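Local coordinates for protein 6-phospho-alpha-glucosidase (Merdibacter massiliensis, PDB 6VC6) that hydrolyses 6-phospho-alpha-glucosides, probably by the NAD- and manganese-dependent chemistry of family 4 glycosyl hydrolases, at residues 27-32 with 326-331; 54-59 with 63-68; 128-133 with 158-163; 248-253 with 267-272; 343-346 with 352-355. All blocks are in the same frame, centred on the assembly; numbering follows the deposited sequence.

In the fold
From the N terminus, contact 1 opens in the loop between helix 16-25 and strand 32-38 and closes, 294 residues later, on helix 318-331. It thereby encloses contacts 2, 3 and 4, which follow one another in series; none of the contacts cross. Contact 2 closes a short connection between helix 42-59 and strand 64-68 at one edge of the large sheet, and touches contact 1. Contact 3 joins helices 113-136 and 149-159 of the Rossmann-type region. Contact 4 joins helix 248-254 to helices 264-268 and 270-275, on the opposite side of the chain's centre from contacts 1, 2 and 3. Contact 5, beyond contact 1, closes the hairpin loop between strands 336-343 and 356-364.

Contact 1 (27-32 with 326-331)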
# COMPACT_ATOMS: atom_id res chain seq x y z
N GLN A 27 -4.94 19.95 11.66
CA GLN A 27 -5.83 20.97 11.13
C GLN A 27 -5.05 22.23 10.73
O GLN A 27 -5.41 22.90 9.76
CB GLN A 27 -6.90 21.30 12.17
CG GLN A 27 -7.91 22.36 11.76
CD GLN A 27 -8.94 22.60 12.85
OE1 GLN A 27 -9.01 21.86 13.82
NE2 GLN A 27 -9.73 23.66 12.69
N ASN A 28 -4.00 22.56 11.48
CA ASN A 28 -3.21 23.74 11.16
C ASN A 28 -2.16 23.46 10.09
O ASN A 28 -1.78 24.37 9.35
CB ASN A 28 -2.53 24.28 12.43
CG ASN A 28 -3.53 24.81 13.44
OD1 ASN A 28 -4.63 25.23 13.07
ND2 ASN A 28 -3.15 24.80 14.71
N GLU A 29 -1.69 22.21 9.99
CA GLU A 29 -0.74 21.86 8.94
C GLU A 29 -1.40 21.71 7.58
O GLU A 29 -0.78 22.00 6.55
CB GLU A 29 -0.02 20.56 9.30
CG GLU A 29 0.80 20.61 10.58
CD GLU A 29 1.58 19.33 10.80
OE1 GLU A 29 1.38 18.36 10.03
OE2 GLU A 29 2.40 19.29 11.74
N PHE A 30 -2.66 21.27 7.55
CA PHE A 30 -3.36 20.94 6.31
C PHE A 30 -4.75 21.54 6.37
O PHE A 30 -5.72 20.86 6.74
CB PHE A 30 -3.40 19.43 6.10
CG PHE A 30 -3.90 19.01 4.74
CD1 PHE A 30 -3.21 19.37 3.60
CD2 PHE A 30 -5.05 18.25 4.62
CE1 PHE A 30 -3.67 18.99 2.35
CE2 PHE A 30 -5.51 17.87 3.37
CZ PHE A 30 -4.82 18.23 2.24
N PRO A 31 -4.90 22.81 6.02
CA PRO A 31 -6.21 23.48 6.13
C PRO A 31 -7.16 22.98 5.05
O PRO A 31 -6.85 23.04 3.85
CB PRO A 31 -5.87 24.96 5.94
CG PRO A 31 -4.62 24.96 5.13
CD PRO A 31 -3.85 23.73 5.53
N MSE A 32 -8.31 22.48 5.47
CA MSE A 32 -9.32 21.99 4.54
C MSE A 32 -10.61 22.78 4.64
O MSE A 32 -10.98 23.26 5.71
CB MSE A 32 -9.61 20.51 4.79
CG MSE A 32 -8.41 19.60 4.66
SE MSE A 32 -8.66 17.96 5.67
CE MSE A 32 -10.07 17.16 4.59
N VAL A 326 2.14 13.73 2.73
CA VAL A 326 2.41 13.73 1.29
C VAL A 326 1.60 14.82 0.61
O VAL A 326 2.10 15.54 -0.27
CB VAL A 326 2.12 12.34 0.69
CG1 VAL A 326 2.03 12.42 -0.82
CG2 VAL A 326 3.19 11.35 1.11
N ALA A 327 0.33 14.98 1.01
CA ALA A 327 -0.49 16.05 0.45
C ALA A 327 0.05 17.42 0.83
O ALA A 327 -0.03 18.37 0.04
CB ALA A 327 -1.94 15.89 0.91
N GLU A 328 0.61 17.55 2.03
CA GLU A 328 1.21 18.82 2.44
C GLU A 328 2.43 19.14 1.59
O GLU A 328 2.58 20.27 1.11
CB GLU A 328 1.59 18.76 3.92
CG GLU A 328 0.42 18.73 4.88
CD GLU A 328 0.86 18.59 6.32
OE1 GLU A 328 0.07 18.06 7.14
OE2 GLU A 328 1.99 19.01 6.64
N ALA A 329 3.32 18.16 1.41
CA ALA A 329 4.51 18.38 0.59
C ALA A 329 4.15 18.74 -0.84
O ALA A 329 4.85 19.53 -1.48
CB ALA A 329 5.40 17.14 0.62
N ILE A 330 3.05 18.18 -1.36
CA ILE A 330 2.62 18.51 -2.71
C ILE A 330 2.01 19.91 -2.75
O ILE A 330 2.41 20.75 -3.56
CB ILE A 330 1.62 17.45 -3.23
CG1 ILE A 330 2.34 16.13 -3.51
CG2 ILE A 330 0.90 17.96 -4.47
CD1 ILE A 330 1.41 14.99 -3.85
N ALA A 331 1.05 20.17 -1.86
CA ALA A 331 0.30 21.43 -1.92
C ALA A 331 1.18 22.64 -1.65
O ALA A 331 0.91 23.72 -2.18
CB ALA A 331 -0.87 21.38 -0.94
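Phe-30 and Ala-327 make the apolar half of this contact. The phenyl ring reaches from the loop 27-32 to the helix, with CE1 3.8 Å from Ala-327 CB and CZ hardly farther from the same methyl. Its CG stands anti to the backbone N (chi1 -170°), which carries the ring toward the helix. The methyl meets the ring at a slant, and Glu-328 CG does the same, 3.9 Å from Phe-30 CD1. The aliphatic part of Glu-328 thus serves as packing surface, and its carboxylate plane is turned only 18° from that of the ring.

These residues join distant parts of the chain. The loop links helix 16-25 to strand 32-38 in the Rossmann-type region, and helix 318-331 leads into strand 336-343 of the same large sheet, which runs antiparallel to strand 166-169. Ala-327 also rests on Phe-80, Phe-82 and Leu-143 of that sheet.

The polar contact is between the two glutamates. Glu-29 OE1 lies 3.2 Å from Glu-328 OE1, two acceptors of like charge that form no bond, their carboxylate planes 84° apart. Glu-328 OE1 is also 3.3 Å from Glu-29 CB. The repulsion is probably eased by Lys-334, which forms a salt bridge with Glu-328 OE2; the crowding of carboxylates might otherwise raise the proton affinity of one of them.

Contact 2 (54-59 with 63-68); sequences ILFSER and LDFSYT
Phe-56 sets its CG anti to the carbonyl carbon (chi1 -64°), and Phe-65 sets its own anti to the backbone N (chi1 169°). The first torsion drives the phenyl ring of the helix toward the strand, and the second leads the strand's ring toward the helix, where the two meet as a T-shaped (edge-to-face) pair. Phe-56 supplies the edge and Phe-65 the face. The ring planes are 65° apart and the centroids 4.8 Å, so the T is somewhat tilted. Phe-56 CE2 approaches to 3.3 Å from Phe-65 CD2 and stands over the outer part of the ring, not its middle. Beside it, Phe-56 CD2 is 3.4 Å from Phe-65 CG and also touches the CB of the same residue.

Helix 42-59 and strand 64-68 are the last two elements of the beta-alpha-beta unit that starts with strand 32-38, part of the Rossmann-type region that binds NAD. Strand 64-68 is an outermost strand of the large sheet and runs parallel to 32-38, whose Leu-35 and Leu-37 also pack on Phe-65. The pair thus packs at the sheet edge, the Phe-65 side chain about 13 Å from the bound NAD. From the helical side, Leu-20 and Val-24 of helix 16-25 press on Phe-56.

Leu-63, just ahead of the strand, adds a looser apolar contact. Its CD1 lies over one face of the Phe-56 ring, 4.4 Å from CD2.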
# COMPACT_ATOMS: atom_id res chain seq x y z
N ILE A 54 -20.31 13.69 14.11
CA ILE A 54 -20.16 13.97 15.53
C ILE A 54 -18.79 14.52 15.84
O ILE A 54 -18.65 15.50 16.57
CB ILE A 54 -20.40 12.72 16.38
CG1 ILE A 54 -21.82 12.22 16.22
CG2 ILE A 54 -20.15 13.01 17.84
CD1 ILE A 54 -22.06 10.89 16.89
N LEU A 55 -17.76 13.90 15.27
CA LEU A 55 -16.39 14.31 15.55
C LEU A 55 -16.10 15.70 15.05
O LEU A 55 -15.52 16.51 15.75
CB LEU A 55 -15.43 13.32 14.91
CG LEU A 55 -13.96 13.73 14.83
CD1 LEU A 55 -13.25 13.39 16.13
CD2 LEU A 55 -13.28 13.06 13.66
N PHE A 56 -16.52 15.98 13.83
CA PHE A 56 -16.30 17.29 13.24
C PHE A 56 -17.08 18.39 13.94
O PHE A 56 -16.58 19.51 14.09
CB PHE A 56 -16.54 17.25 11.73
CG PHE A 56 -15.57 16.35 11.01
CD1 PHE A 56 -14.24 16.34 11.36
CD2 PHE A 56 -16.00 15.52 10.00
CE1 PHE A 56 -13.35 15.52 10.70
CE2 PHE A 56 -15.11 14.70 9.34
CZ PHE A 56 -13.79 14.70 9.69
N SER A 57 -18.29 18.09 14.37
CA SER A 57 -19.07 19.06 15.09
C SER A 57 -18.34 19.45 16.36
O SER A 57 -18.28 20.62 16.70
CB SER A 57 -20.42 18.47 15.47
OG SER A 57 -21.36 18.68 14.44
N GLU A 58 -17.81 18.47 17.06
CA GLU A 58 -17.02 18.72 18.26
C GLU A 58 -15.68 19.43 18.03
O GLU A 58 -15.32 20.31 18.80
CB GLU A 58 -16.81 17.44 19.06
CG GLU A 58 -18.02 17.01 19.86
CD GLU A 58 -17.66 16.17 21.06
OE1 GLU A 58 -18.38 15.19 21.33
OE2 GLU A 58 -16.67 16.49 21.74
N ARG A 59 -14.94 19.02 17.01
CA ARG A 59 -13.59 19.55 16.81
C ARG A 59 -13.30 20.31 15.52
O ARG A 59 -12.27 20.96 15.41
CB ARG A 59 -12.55 18.45 17.01
CG ARG A 59 -12.79 17.58 18.24
CD ARG A 59 -11.51 17.28 18.99
NE ARG A 59 -11.79 16.80 20.33
CZ ARG A 59 -11.40 15.62 20.80
NH1 ARG A 59 -10.70 14.80 20.04
NH2 ARG A 59 -11.72 15.27 22.04
N LEU A 63 -15.48 22.99 8.99
CA LEU A 63 -15.31 22.04 7.90
C LEU A 63 -16.65 21.55 7.36
O LEU A 63 -17.56 21.27 8.12
CB LEU A 63 -14.49 20.84 8.38
CG LEU A 63 -13.94 19.82 7.38
CD1 LEU A 63 -14.92 18.68 7.19
CD2 LEU A 63 -13.57 20.45 6.05
N ASP A 64 -16.75 21.46 6.05
CA ASP A 64 -18.01 20.97 5.50
C ASP A 64 -17.78 19.52 5.09
O ASP A 64 -17.08 19.24 4.13
CB ASP A 64 -18.41 21.85 4.31
CG ASP A 64 -19.26 21.12 3.29
OD1 ASP A 64 -19.98 20.19 3.66
OD2 ASP A 64 -19.22 21.50 2.11
N PHE A 65 -18.51 18.67 5.81
CA PHE A 65 -18.28 17.24 5.73
C PHE A 65 -19.52 16.54 5.18
O PHE A 65 -20.65 16.91 5.51
CB PHE A 65 -17.92 16.68 7.11
CG PHE A 65 -17.92 15.18 7.18
CD1 PHE A 65 -18.90 14.51 7.89
CD2 PHE A 65 -16.93 14.44 6.55
CE1 PHE A 65 -18.90 13.13 7.96
CE2 PHE A 65 -16.92 13.06 6.62
CZ PHE A 65 -17.91 12.41 7.33
N SER A 66 -19.29 15.53 4.35
CA SER A 66 -20.39 14.75 3.79
C SER A 66 -19.85 13.39 3.36
O SER A 66 -18.66 13.22 3.12
CB SER A 66 -21.04 15.47 2.60
OG SER A 66 -20.08 15.85 1.64
N TYR A 67 -20.76 12.42 3.28
CA TYR A 67 -20.46 11.11 2.74
C TYR A 67 -21.54 10.73 1.74
O TYR A 67 -22.72 11.02 1.94
CB TYR A 67 -20.34 10.04 3.84
CG TYR A 67 -21.61 9.78 4.62
CD1 TYR A 67 -21.91 10.50 5.77
CD2 TYR A 67 -22.50 8.78 4.23
CE1 TYR A 67 -23.06 10.25 6.49
CE2 TYR A 67 -23.65 8.52 4.95
CZ TYR A 67 -23.93 9.26 6.08
OH TYR A 67 -25.08 9.01 6.79
N THR A 68 -21.13 10.08 0.65
CA THR A 68 -22.04 9.83 -0.46
C THR A 68 -21.59 8.60 -1.23
O THR A 68 -20.46 8.13 -1.10
CB THR A 68 -22.13 11.03 -1.41
OG1 THR A 68 -23.01 10.73 -2.49
CG2 THR A 68 -20.75 11.36 -1.97

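Contact 3 (128-133 with 158-163)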
# COMPACT_ATOMS: atom_id res chain seq x y z
N GLU A 128 -11.64 2.05 -13.60
CA GLU A 128 -13.01 2.56 -13.68
C GLU A 128 -13.19 3.79 -12.79
O GLU A 128 -13.89 4.74 -13.16
CB GLU A 128 -14.00 1.47 -13.29
CG GLU A 128 -15.46 1.84 -13.47
CD GLU A 128 -16.40 0.88 -12.77
OE1 GLU A 128 -16.21 0.63 -11.56
OE2 GLU A 128 -17.33 0.36 -13.44
N SER A 129 -12.56 3.79 -11.62
CA SER A 129 -12.75 4.89 -10.68
C SER A 129 -12.01 6.15 -11.13
O SER A 129 -12.55 7.25 -11.01
CB SER A 129 -12.29 4.47 -9.28
OG SER A 129 -12.46 5.53 -8.36
N ILE A 130 -10.79 6.00 -11.64
CA ILE A 130 -10.03 7.16 -12.08
C ILE A 130 -10.71 7.84 -13.26
O ILE A 130 -10.74 9.07 -13.35
CB ILE A 130 -8.58 6.76 -12.42
CG1 ILE A 130 -7.91 6.09 -11.21
CG2 ILE A 130 -7.78 7.98 -12.87
CD1 ILE A 130 -7.11 7.02 -10.33
N HIS A 131 -11.29 7.05 -14.17
CA HIS A 131 -12.01 7.62 -15.30
C HIS A 131 -13.17 8.49 -14.82
O HIS A 131 -13.44 9.55 -15.40
CB HIS A 131 -12.51 6.52 -16.23
CG HIS A 131 -11.49 6.05 -17.22
ND1 HIS A 131 -10.85 6.91 -18.09
CD2 HIS A 131 -10.99 4.82 -17.48
CE1 HIS A 131 -10.00 6.22 -18.84
NE2 HIS A 131 -10.07 4.95 -18.49
N GLN A 132 -13.86 8.04 -13.79
CA GLN A 132 -14.93 8.84 -13.22
C GLN A 132 -14.41 10.13 -12.63
O GLN A 132 -14.99 11.18 -12.84
CB GLN A 132 -15.69 8.05 -12.16
CG GLN A 132 -16.57 6.96 -12.71
CD GLN A 132 -17.37 6.27 -11.62
OE1 GLN A 132 -17.07 6.39 -10.45
NE2 GLN A 132 -18.39 5.54 -12.02
N ILE A 133 -13.30 10.04 -11.90
CA ILE A 133 -12.72 11.20 -11.24
C ILE A 133 -12.29 12.24 -12.27
O ILE A 133 -12.52 13.42 -12.09
CB ILE A 133 -11.48 10.79 -10.41
CG1 ILE A 133 -11.89 9.86 -9.26
CG2 ILE A 133 -10.76 12.01 -9.87
CD1 ILE A 133 -10.73 9.11 -8.65
N ARG A 158 -0.18 2.37 -17.99
CA ARG A 158 -0.65 2.13 -19.35
C ARG A 158 -1.94 2.88 -19.65
O ARG A 158 -2.11 3.43 -20.74
CB ARG A 158 -0.84 0.63 -19.58
CG ARG A 158 0.39 -0.22 -19.32
CD ARG A 158 0.21 -1.61 -19.91
NE ARG A 158 1.19 -2.56 -19.40
CZ ARG A 158 1.24 -3.84 -19.76
NH1 ARG A 158 0.36 -4.32 -20.62
NH2 ARG A 158 2.16 -4.64 -19.24
N GLU A 159 -2.87 2.90 -18.69
CA GLU A 159 -4.18 3.50 -18.94
C GLU A 159 -4.10 5.02 -19.02
O GLU A 159 -4.80 5.64 -19.83
CB GLU A 159 -5.17 3.07 -17.87
CG GLU A 159 -6.60 3.53 -18.12
CD GLU A 159 -7.27 2.78 -19.25
OE1 GLU A 159 -6.98 1.57 -19.41
OE2 GLU A 159 -8.08 3.39 -19.97
N PHE A 160 -3.25 5.63 -18.19
CA PHE A 160 -3.13 7.09 -18.13
C PHE A 160 -1.66 7.47 -18.32
O PHE A 160 -0.99 7.89 -17.37
CB PHE A 160 -3.67 7.62 -16.80
CG PHE A 160 -5.06 7.14 -16.48
CD1 PHE A 160 -6.17 7.75 -17.04
CD2 PHE A 160 -5.25 6.06 -15.63
CE1 PHE A 160 -7.44 7.31 -16.76
CE2 PHE A 160 -6.53 5.62 -15.33
CZ PHE A 160 -7.63 6.24 -15.90
N PRO A 161 -1.15 7.35 -19.54
CA PRO A 161 0.28 7.65 -19.76
C PRO A 161 0.62 9.12 -19.66
O PRO A 161 1.76 9.46 -19.34
CB PRO A 161 0.53 7.10 -21.17
CG PRO A 161 -0.79 7.21 -21.85
CD PRO A 161 -1.83 6.96 -20.79
N ASP A 162 -0.34 10.01 -19.91
CA ASP A 162 -0.10 11.45 -19.88
C ASP A 162 -0.61 12.11 -18.60
O ASP A 162 -0.46 13.33 -18.45
CB ASP A 162 -0.74 12.12 -21.10
CG ASP A 162 -0.30 11.48 -22.40
OD1 ASP A 162 -1.18 11.05 -23.18
OD2 ASP A 162 0.92 11.41 -22.65
N ASP A 163 -1.20 11.35 -17.69
CA ASP A 163 -1.67 11.90 -16.42
C ASP A 163 -0.49 12.06 -15.47
O ASP A 163 0.13 11.07 -15.08
CB ASP A 163 -2.75 11.00 -15.81
CG ASP A 163 -3.61 11.72 -14.79
OD1 ASP A 163 -3.07 12.55 -14.02
OD2 ASP A 163 -4.83 11.47 -14.76
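Two successive helices of the Rossmann-type region, 113-136 and 149-159, meet here through Ile-130 and His-131 on the first and Glu-159 and Phe-160 at the end of the second. The polar link is a His-carboxylate hydrogen bond: His-131 NE2 donates to Glu-159 OE2 over 2.9 Å at 156°. The acceptor lies in the imidazole plane, but the N-H meets the oxygen from above the carboxylate plane. A bend at chi2 (72°) folds the glutamate chain back to make this bond, while its other oxygen, OE1, bonds to Tyr-399 OH of helix 378-400.

Phe-160, the first residue to leave the helix, packs against both Ile-130 and His-131. Its edge points at the face of His-131 in a T-shaped pair with centroids 4.8 Å apart, CZ standing over the middle of the imidazole. Ile-130 CG2 makes a CH-pi contact on one face of the phenyl ring, 3.8 Å from its centroid, and Glu-159 CG sits over the rim of the opposite face. The histidine is thus held at its edge by the carboxylate and on one face by the phenyl ring. Ile-130 continues inward onto Met-83 and Ile-142 of the parallel strands 80-83 and 141-144, as in a Rossmann fold.

Contact 4 (248-253 with 267-272)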
# COMPACT_ATOMS: atom_id res chain seq x y z
N VAL A 248 13.19 -10.33 10.51
CA VAL A 248 14.27 -9.61 9.84
C VAL A 248 15.62 -9.97 10.47
O VAL A 248 16.65 -9.94 9.79
CB VAL A 248 14.00 -8.10 9.88
CG1 VAL A 248 12.71 -7.75 9.15
CG2 VAL A 248 13.94 -7.61 11.32
N GLN A 249 15.64 -10.38 11.74
CA GLN A 249 16.88 -10.83 12.35
C GLN A 249 17.49 -12.01 11.60
O GLN A 249 18.70 -12.04 11.36
CB GLN A 249 16.64 -11.19 13.82
CG GLN A 249 17.90 -11.52 14.60
CD GLN A 249 17.62 -11.88 16.04
OE1 GLN A 249 16.70 -12.65 16.34
NE2 GLN A 249 18.41 -11.33 16.96
N THR A 250 16.66 -12.98 11.23
CA THR A 250 17.15 -14.11 10.44
C THR A 250 17.62 -13.65 9.07
O THR A 250 18.69 -14.06 8.60
CB THR A 250 16.04 -15.16 10.30
OG1 THR A 250 15.75 -15.73 11.58
CG2 THR A 250 16.48 -16.27 9.35
N MSE A 251 16.84 -12.79 8.42
CA MSE A 251 17.14 -12.32 7.07
C MSE A 251 18.46 -11.56 7.01
O MSE A 251 19.21 -11.67 6.03
CB MSE A 251 16.00 -11.42 6.58
CG MSE A 251 15.86 -11.33 5.07
SE MSE A 251 14.00 -11.17 4.51
CE MSE A 251 13.30 -10.16 6.02
N MSE A 252 18.76 -10.80 8.06
CA MSE A 252 19.96 -9.97 8.09
C MSE A 252 21.20 -10.78 8.44
O MSE A 252 22.32 -10.32 8.25
CB MSE A 252 19.78 -8.82 9.09
CG MSE A 252 18.77 -7.78 8.65
SE MSE A 252 19.34 -5.97 9.08
CE MSE A 252 20.65 -5.72 7.66
N GLU A 253 21.00 -11.99 8.97
CA GLU A 253 22.13 -12.88 9.20
C GLU A 253 22.46 -13.71 7.96
O GLU A 253 23.64 -13.99 7.71
CB GLU A 253 21.83 -13.81 10.39
CG GLU A 253 22.51 -15.17 10.34
CD GLU A 253 22.07 -16.07 11.47
OE1 GLU A 253 21.00 -15.82 12.06
OE2 GLU A 253 22.80 -17.04 11.77
N TYR A 267 9.62 -13.88 -0.31
CA TYR A 267 10.32 -14.25 -1.54
C TYR A 267 11.63 -14.99 -1.27
O TYR A 267 12.07 -15.78 -2.12
CB TYR A 267 10.58 -13.00 -2.38
CG TYR A 267 9.31 -12.32 -2.84
CD1 TYR A 267 8.62 -12.78 -3.95
CD2 TYR A 267 8.80 -11.22 -2.16
CE1 TYR A 267 7.46 -12.17 -4.38
CE2 TYR A 267 7.64 -10.60 -2.58
CZ TYR A 267 6.97 -11.08 -3.69
OH TYR A 267 5.81 -10.47 -4.11
N LEU A 268 12.26 -14.75 -0.13
CA LEU A 268 13.51 -15.42 0.20
C LEU A 268 13.31 -16.67 1.05
O LEU A 268 14.20 -17.52 1.07
CB LEU A 268 14.45 -14.45 0.93
CG LEU A 268 14.98 -13.29 0.09
CD1 LEU A 268 15.82 -12.35 0.94
CD2 LEU A 268 15.78 -13.80 -1.10
N TYR A 269 12.18 -16.79 1.75
CA TYR A 269 11.91 -17.95 2.60
C TYR A 269 10.47 -18.43 2.38
O TYR A 269 9.66 -18.44 3.31
CB TYR A 269 12.15 -17.62 4.07
CG TYR A 269 13.51 -17.04 4.38
CD1 TYR A 269 14.52 -17.83 4.90
CD2 TYR A 269 13.78 -15.69 4.18
CE1 TYR A 269 15.77 -17.31 5.19
CE2 TYR A 269 15.02 -15.15 4.46
CZ TYR A 269 16.01 -15.97 4.97
OH TYR A 269 17.25 -15.44 5.26
N PRO A 270 10.13 -18.86 1.16
CA PRO A 270 8.75 -19.31 0.92
C PRO A 270 8.41 -20.59 1.66
O PRO A 270 7.26 -20.76 2.07
CB PRO A 270 8.70 -19.50 -0.60
CG PRO A 270 10.11 -19.81 -0.98
CD PRO A 270 10.97 -19.00 -0.05
N ASP A 271 9.38 -21.49 1.85
CA ASP A 271 9.11 -22.72 2.59
C ASP A 271 8.78 -22.42 4.04
O ASP A 271 7.79 -22.93 4.59
CB ASP A 271 10.31 -23.67 2.49
CG ASP A 271 10.47 -24.26 1.11
OD1 ASP A 271 9.54 -24.14 0.29
OD2 ASP A 271 11.54 -24.86 0.84
N TYR A 272 9.60 -21.60 4.69
CA TYR A 272 9.37 -21.28 6.10
C TYR A 272 8.08 -20.49 6.29
O TYR A 272 7.31 -20.77 7.21
CB TYR A 272 10.57 -20.50 6.66
CG TYR A 272 10.44 -20.14 8.13
CD1 TYR A 272 9.82 -18.96 8.52
CD2 TYR A 272 10.96 -20.97 9.11
CE1 TYR A 272 9.70 -18.63 9.86
CE2 TYR A 272 10.85 -20.64 10.45
CZ TYR A 272 10.22 -19.47 10.82
OH TYR A 272 10.11 -19.14 12.15
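Met-251, a selenomethionine, and Tyr-269 form a Met-aromatic contact between helix 248-254 and the junction of helices 264-268 and 270-275. The selenium lies at the edge of the ring, 5.4 Å from its centroid and 77° off the normal, so it meets the C-H rim and not the pi cloud. Met-251 CG is also at the edge, 4.0 Å from Tyr-269 CE2; the two side chains run at a slant to each other. Turned opposite its backbone N (chi1 -155°) and bent farther along, the methionine chain curls past this edge to reach Leu-268, which it meets at about a right angle. There SE is 4.2 Å from Leu-268 CD1; Leu-268 also packs on Phe-379 and Leu-383 of helix 378-400.

Tyr-269 occupies the N-cap position of helix 270-275 and pushes its ring toward the first helix. Phe-247 meets the ring edge-to-face, and Tyr-269 OH is hydrogen-bonded to Asp-254 OD1, which fixes the far end of the side chain. An alanine in place of Tyr-269 is likely to leave Asp-254 without this partner and Met-251 without the ring edge beside it.

Thr-250 CG2 comes to 4.2 Å from the same hydroxyl, approaching the ring obliquely. Within the two segments, the nearest atom to Tyr-269 OH is Met-251 CA, 3.6 Å away.

Contact 5 (343-346 with 352-355); sequences KNEG and QDDA
Asn-344 and Glu-345 are bound to residues 352-355, closing the loop of a beta hairpin between the antiparallel strands 336-343 and 356-364; Gln-352 to Ala-355 form a type I turn. Two backbone bonds cross: Asn-344 N to Ala-355 O, 2.8 Å, and Glu-345 N to Asp-353 O, 2.9 Å.

A side-chain bond joins them. A chi1 of -177° turns the Asn-344 amide away from its own N and across to Gln-352 O, 3.0 Å from ND2 and nearly straight at 173°. The acceptor lies in the amide plane, but the donor stands above the carbonyl plane. Asn-344 OD1 accepts from Ile-348 N. A leucine here would probably leave Gln-352 O and Ile-348 N without these partners, so that the side chain no longer ties the two sides of the loop.

Lys-343 CG packs 3.7 Å from Asp-353 O. A water links Asp-353 OD2 to Gly-346 N, its bond to the glycine weak. Gly-346 adopts a positive phi (99°) at which a CB would jam against the preceding carbonyl O.

Lys-343 NZ and Glu-345 OE1 form a long salt bridge, and Gln-352 NE2 donates to the syn lone pair of Asp-354 OD1 at 3.0 Å.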
# COMPACT_ATOMS: atom_id res chain seq x y z
N LYS A 343 7.87 5.80 -12.12
CA LYS A 343 8.41 5.18 -13.32
C LYS A 343 9.93 5.27 -13.31
O LYS A 343 10.50 6.32 -12.99
CB LYS A 343 7.84 5.85 -14.57
CG LYS A 343 8.26 5.21 -15.88
CD LYS A 343 7.35 5.63 -17.02
CE LYS A 343 7.91 6.84 -17.76
NZ LYS A 343 6.85 7.84 -18.07
N ASN A 344 10.58 4.17 -13.66
CA ASN A 344 12.03 4.06 -13.54
C ASN A 344 12.76 5.00 -14.50
O ASN A 344 13.27 6.04 -14.08
CB ASN A 344 12.47 2.61 -13.79
CG ASN A 344 13.96 2.42 -13.61
OD1 ASN A 344 14.59 3.07 -12.78
ND2 ASN A 344 14.54 1.50 -14.39
N GLU A 345 12.80 4.63 -15.78
CA GLU A 345 13.44 5.41 -16.84
C GLU A 345 14.85 5.87 -16.43
O GLU A 345 15.17 7.06 -16.44
CB GLU A 345 12.58 6.60 -17.25
CG GLU A 345 12.74 6.99 -18.72
CD GLU A 345 11.86 8.16 -19.13
OE1 GLU A 345 10.69 8.20 -18.69
OE2 GLU A 345 12.34 9.02 -19.89
N GLY A 346 15.68 4.90 -16.06
CA GLY A 346 17.07 5.13 -15.77
C GLY A 346 17.41 5.27 -14.30
O GLY A 346 18.59 5.17 -13.94
N GLN A 352 14.52 -2.12 -16.95
CA GLN A 352 13.85 -1.51 -18.10
C GLN A 352 13.24 -0.16 -17.73
O GLN A 352 12.95 0.12 -16.57
CB GLN A 352 12.78 -2.45 -18.66
CG GLN A 352 11.74 -2.89 -17.64
CD GLN A 352 11.05 -4.18 -18.04
OE1 GLN A 352 11.49 -5.27 -17.67
NE2 GLN A 352 9.98 -4.06 -18.81
N ASP A 353 13.04 0.67 -18.76
CA ASP A 353 12.59 2.04 -18.54
C ASP A 353 11.18 2.08 -17.95
O ASP A 353 10.90 2.89 -17.06
CB ASP A 353 12.63 2.83 -19.85
CG ASP A 353 14.04 3.21 -20.26
OD1 ASP A 353 14.22 3.65 -21.41
OD2 ASP A 353 14.96 3.07 -19.43
N ASP A 354 10.28 1.22 -18.44
CA ASP A 354 8.87 1.31 -18.10
C ASP A 354 8.50 0.51 -16.86
O ASP A 354 7.33 0.12 -16.71
CB ASP A 354 8.01 0.86 -19.29
CG ASP A 354 8.31 -0.57 -19.72
OD1 ASP A 354 9.15 -1.24 -19.09
OD2 ASP A 354 7.69 -1.03 -20.70
N ALA A 355 9.44 0.27 -15.96
CA ALA A 355 9.15 -0.42 -14.71
C ALA A 355 8.74 0.58 -13.64
O ALA A 355 9.36 1.64 -13.49
CB ALA A 355 10.36 -1.22 -14.23
O HOH W 1 16.08 2.35 -17.37